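Local coordinates for lipase (Rhizopus niveus, PDB 1LGY), which hydrolyses the ester bonds of triglycerides and their partial glycerides, with a strong preference for the outer 1 and 3 positions of the glycerol, at residues G50-T55 with Y66-D71; K72-Y77 with P135-I140. All blocks are in the same frame, centred on the assembly; numbering follows the deposited sequence.

Contact 1 of 2, residues G50-T55 with Y66-D71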
# COMPACT_ATOMS: atom_id res chain seq x y z
N GLY A 50 15.67 9.48 8.55
CA GLY A 50 15.00 9.82 7.33
C GLY A 50 15.07 11.29 7.00
O GLY A 50 14.91 12.17 7.84
N LYS A 51 15.39 11.52 5.73
CA LYS A 51 15.36 12.85 5.16
C LYS A 51 14.12 12.92 4.27
O LYS A 51 14.12 12.20 3.27
CB LYS A 51 16.60 13.13 4.29
CG LYS A 51 17.91 13.39 5.02
CD LYS A 51 18.81 12.12 5.09
CE LYS A 51 20.08 12.36 5.97
NZ LYS A 51 20.91 11.17 6.22
N ILE A 52 13.06 13.70 4.60
CA ILE A 52 11.92 13.86 3.71
C ILE A 52 12.35 14.54 2.40
O ILE A 52 12.72 15.71 2.40
CB ILE A 52 10.75 14.72 4.35
CG1 ILE A 52 10.04 13.88 5.38
CG2 ILE A 52 9.70 15.14 3.30
CD1 ILE A 52 8.70 14.51 5.86
N ILE A 53 12.33 13.87 1.26
CA ILE A 53 12.73 14.50 0.01
C ILE A 53 11.60 15.40 -0.51
O ILE A 53 11.84 16.51 -0.98
CB ILE A 53 13.10 13.41 -1.05
CG1 ILE A 53 14.06 12.36 -0.50
CG2 ILE A 53 13.79 14.08 -2.23
CD1 ILE A 53 15.29 13.04 0.05
N THR A 54 10.34 14.95 -0.42
CA THR A 54 9.22 15.75 -0.86
C THR A 54 7.93 15.32 -0.17
O THR A 54 7.88 14.23 0.37
CB THR A 54 9.07 15.62 -2.39
OG1 THR A 54 8.59 16.90 -2.74
CG2 THR A 54 8.11 14.54 -2.93
N THR A 55 6.88 16.12 -0.17
CA THR A 55 5.54 15.64 0.17
C THR A 55 4.68 16.20 -0.93
O THR A 55 5.06 17.22 -1.50
CB THR A 55 5.05 16.17 1.51
OG1 THR A 55 4.83 17.56 1.32
CG2 THR A 55 6.04 15.94 2.65
N TYR A 66 4.55 10.98 0.37
CA TYR A 66 5.85 11.60 0.47
C TYR A 66 7.00 10.75 -0.01
O TYR A 66 6.89 9.53 -0.00
CB TYR A 66 6.12 12.00 1.88
CG TYR A 66 6.18 10.88 2.91
CD1 TYR A 66 7.38 10.19 3.14
CD2 TYR A 66 5.05 10.59 3.67
CE1 TYR A 66 7.45 9.21 4.13
CE2 TYR A 66 5.12 9.61 4.67
CZ TYR A 66 6.32 8.93 4.88
OH TYR A 66 6.38 7.94 5.82
N VAL A 67 8.13 11.32 -0.43
CA VAL A 67 9.29 10.50 -0.79
C VAL A 67 10.25 10.69 0.38
O VAL A 67 10.45 11.80 0.89
CB VAL A 67 9.90 10.99 -2.12
CG1 VAL A 67 11.16 10.20 -2.40
CG2 VAL A 67 8.94 10.76 -3.29
N LEU A 68 10.85 9.61 0.86
CA LEU A 68 11.72 9.73 2.01
C LEU A 68 13.00 8.98 1.70
O LEU A 68 12.87 7.91 1.12
CB LEU A 68 10.96 9.14 3.18
CG LEU A 68 11.67 9.02 4.52
CD1 LEU A 68 11.49 10.27 5.33
CD2 LEU A 68 11.05 7.88 5.30
N ARG A 69 14.22 9.45 1.95
CA ARG A 69 15.42 8.63 1.77
C ARG A 69 16.07 8.36 3.13
O ARG A 69 15.97 9.12 4.10
CB ARG A 69 16.40 9.35 0.87
CG ARG A 69 17.58 8.52 0.44
CD ARG A 69 18.55 9.44 -0.20
NE ARG A 69 19.17 10.28 0.80
CZ ARG A 69 19.35 11.57 0.57
NH1 ARG A 69 19.01 12.15 -0.56
NH2 ARG A 69 19.81 12.34 1.53
N SER A 70 16.70 7.21 3.28
CA SER A 70 17.33 6.78 4.54
C SER A 70 18.65 6.23 4.06
O SER A 70 18.69 5.15 3.44
CB SER A 70 16.62 5.63 5.21
OG SER A 70 17.42 5.03 6.22
N ASP A 71 19.72 7.00 4.30
CA ASP A 71 21.03 6.56 3.89
C ASP A 71 21.54 5.36 4.67
O ASP A 71 22.26 4.51 4.16
CB ASP A 71 21.95 7.72 4.01
CG ASP A 71 21.62 8.76 2.98
OD1 ASP A 71 21.33 8.40 1.85
OD2 ASP A 71 21.66 9.95 3.28
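Lys51-Thr55 and Tyr66-Ser70 run antiparallel, their short axes 160° apart, as the two arms of a beta hairpin at one edge of the central sheet of this alpha/beta-hydrolase. Lys51 and Arg69 form a hydrogen-bonded pair, with Lys51 N 3.0 Å from Arg69 O and Arg69 N bonded back to Lys51 O. One residue further on, Ile52 faces Leu68 in a non-hydrogen-bonded pair. A classic beta bulge follows: Ile53 and Thr54 both face Val67, whose O accepts from Ile53 N at 2.8 Å and weakly from Thr54 N. The extra residue turns the side chain of Ile53 toward the partner strand, where its CB meets Val67 CG1 at 4.0 Å and its CD1 lies over one face of the Arg69 guanidinium. Branched apolar residues suit this place, because helix 110-133 packs on the same side through Val126. Beyond them the surface becomes charged, and both cations draw on the one carboxylate of Asp71. Arg69 bends at chi3 (71°), which brings NE to Asp71 OD1 at 3.0 Å in a salt bridge whose hydrogen bond is weak and bent, while NH1 bonds Gln130 and Asp71 OD1 also bonds Tyr137 OH. The long aliphatic chain of Lys51 passes the guanidinium, CD 3.7 Å from Arg69 NH2. Lys51 NZ reaches Asp71 OD2 at 3.3 Å, on the anti side of that oxygen and 26° out of the carboxylate plane.

Contact 2 of 2, residues K72-Y77 with P135-I140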
# COMPACT_ATOMS: atom_id res chain seq x y z
N LYS A 72 21.04 5.29 5.91
CA LYS A 72 21.39 4.19 6.77
C LYS A 72 20.87 2.86 6.22
O LYS A 72 21.63 1.92 6.04
CB LYS A 72 20.80 4.48 8.11
CG LYS A 72 21.45 3.58 9.13
CD LYS A 72 21.24 4.12 10.54
CE LYS A 72 22.25 5.20 11.00
NZ LYS A 72 22.11 6.48 10.32
N GLN A 73 19.57 2.79 5.93
CA GLN A 73 18.94 1.59 5.40
C GLN A 73 18.99 1.42 3.90
O GLN A 73 18.46 0.44 3.36
CB GLN A 73 17.49 1.55 5.81
CG GLN A 73 17.39 1.37 7.29
CD GLN A 73 16.07 1.88 7.79
OE1 GLN A 73 15.13 1.14 8.09
NE2 GLN A 73 15.98 3.19 7.86
N LYS A 74 19.66 2.35 3.20
CA LYS A 74 19.72 2.38 1.75
C LYS A 74 18.35 2.16 1.08
O LYS A 74 18.15 1.29 0.23
CB LYS A 74 20.75 1.33 1.30
CG LYS A 74 22.12 1.81 1.77
CD LYS A 74 23.17 0.79 1.42
CE LYS A 74 24.49 1.26 2.03
NZ LYS A 74 25.16 2.21 1.15
N THR A 75 17.37 2.95 1.50
CA THR A 75 16.03 2.83 0.98
C THR A 75 15.46 4.20 0.75
O THR A 75 15.74 5.15 1.46
CB THR A 75 15.13 2.08 1.96
OG1 THR A 75 15.78 0.90 2.37
CG2 THR A 75 13.84 1.66 1.31
N ILE A 76 14.70 4.24 -0.33
CA ILE A 76 13.92 5.36 -0.77
C ILE A 76 12.52 4.81 -0.62
O ILE A 76 12.17 3.83 -1.28
CB ILE A 76 14.12 5.68 -2.23
CG1 ILE A 76 15.56 5.94 -2.49
CG2 ILE A 76 13.31 6.92 -2.59
CD1 ILE A 76 15.82 5.65 -3.95
N TYR A 77 11.76 5.44 0.26
CA TYR A 77 10.40 5.04 0.59
C TYR A 77 9.41 5.90 -0.16
O TYR A 77 9.62 7.10 -0.18
CB TYR A 77 10.13 5.22 2.08
CG TYR A 77 10.83 4.22 2.99
CD1 TYR A 77 10.27 2.96 3.18
CD2 TYR A 77 12.01 4.56 3.65
CE1 TYR A 77 10.88 2.03 4.01
CE2 TYR A 77 12.62 3.64 4.50
CZ TYR A 77 12.05 2.39 4.66
OH TYR A 77 12.64 1.46 5.48
N PRO A 135 22.17 4.99 -6.56
CA PRO A 135 21.89 3.92 -7.50
C PRO A 135 21.84 2.51 -6.96
O PRO A 135 21.40 1.59 -7.66
CB PRO A 135 22.95 4.06 -8.52
CG PRO A 135 23.68 5.33 -8.22
CD PRO A 135 23.55 5.40 -6.72
N THR A 136 22.35 2.39 -5.72
CA THR A 136 22.44 1.13 -4.99
C THR A 136 21.28 0.91 -4.02
O THR A 136 21.14 -0.15 -3.41
CB THR A 136 23.77 1.10 -4.19
OG1 THR A 136 23.66 2.05 -3.12
CG2 THR A 136 24.96 1.41 -5.10
N TYR A 137 20.48 1.94 -3.80
CA TYR A 137 19.34 1.90 -2.92
C TYR A 137 18.11 1.29 -3.56
O TYR A 137 17.93 1.33 -4.79
CB TYR A 137 19.02 3.29 -2.49
CG TYR A 137 20.00 4.03 -1.61
CD1 TYR A 137 21.34 3.67 -1.50
CD2 TYR A 137 19.52 5.14 -0.90
CE1 TYR A 137 22.20 4.41 -0.71
CE2 TYR A 137 20.37 5.89 -0.10
CZ TYR A 137 21.70 5.51 -0.00
OH TYR A 137 22.53 6.19 0.89
N LYS A 138 17.27 0.74 -2.69
CA LYS A 138 16.03 0.11 -3.08
C LYS A 138 14.83 1.01 -2.78
O LYS A 138 14.86 1.82 -1.86
CB LYS A 138 15.79 -1.23 -2.36
CG LYS A 138 16.87 -1.74 -1.41
CD LYS A 138 16.36 -2.91 -0.56
CE LYS A 138 16.28 -4.15 -1.47
NZ LYS A 138 17.58 -4.66 -1.93
N VAL A 139 13.73 0.83 -3.51
CA VAL A 139 12.53 1.62 -3.35
C VAL A 139 11.46 0.79 -2.67
O VAL A 139 11.05 -0.26 -3.16
CB VAL A 139 12.03 2.07 -4.71
CG1 VAL A 139 10.99 3.16 -4.48
CG2 VAL A 139 13.16 2.59 -5.56
N ILE A 140 11.03 1.15 -1.48
CA ILE A 140 9.88 0.44 -0.91
C ILE A 140 8.64 1.28 -1.07
O ILE A 140 8.72 2.42 -0.66
CB ILE A 140 10.15 0.16 0.54
CG1 ILE A 140 11.34 -0.82 0.49
CG2 ILE A 140 8.92 -0.28 1.28
CD1 ILE A 140 11.84 -1.52 1.75
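Ile76 N donates to Lys138 O at 2.9 Å, between two parallel strands. The same oxygen takes a CA-H...O contact from Thr75 CA at 3.2 Å. On one side of this bond Lys138 N reaches Lys74 O, and on the other Ile140 N reaches Ile76 O, so the 135-140 backbone alternately gives to and takes from the 72-77 backbone. Thr75, Ile76 and Tyr77 thereby lie level with Lys138, Val139 and Ile140.

Where the strands begin, Lys74 lies against the ring of Tyr137. Its CA sits over the centre of one face, 3.7 Å from the centroid, in a CH-pi contact, and CG continues across the ring to CE1 at 3.6 Å. With CG of Tyr137 anti to its carbonyl carbon (chi1 -67°), the ring face is turned to the Lys74 backbone. A lysine fits here because its methylenes pack on the aromatic surface although the residue is solvent-exposed; a bend at chi4 keeps NZ 4.1 Å from Tyr137 CE1.

Further along, the side chains meet through hydrocarbon and ring surfaces. Thr75 turns its two branches to different tasks: OG1 bonds Gln73 O within the preceding turn, and CG2 meets Ile140 CG1 at 3.6 Å while lying over the centre of one face of the Tyr77 ring. Tyr77, whose OH bonds Lys19 NZ, and Ile140 run side by side and both pack on Tyr20 of helix 11-26. Ile76 and Val139 point to the other side of the sheet and touch Leu131 of helix 110-133. This is the alpha/beta sandwich on which the alpha/beta-hydrolase fold is built, and strand 138-144 runs into its GxSxG nucleophile elbow at Ser145.

Contacts 1 and 2 follow one another across a single sheet, in the order 51-58, 63-70, 75-81, 138-144. Contact 1 is the antiparallel, partly exposed pairing at the margin, with a bulge and a salt-bridge network; contact 2 is the more fully buried, parallel pairing, two strands further from that edge, where hydrocarbon and aromatic packing replaces ion pairs. The turn at 71-74 leads from one to the other, and Leu68 O bonds Tyr77 N at 2.8 Å between the middle strands. Asp71 joins their chemistries, its OD1 lying 2.7 Å from Tyr137 OH in a probable hydrogen bond, while Arg69 CG packs beside the tyrosine ring. Helix 110-133 packs against both contacts.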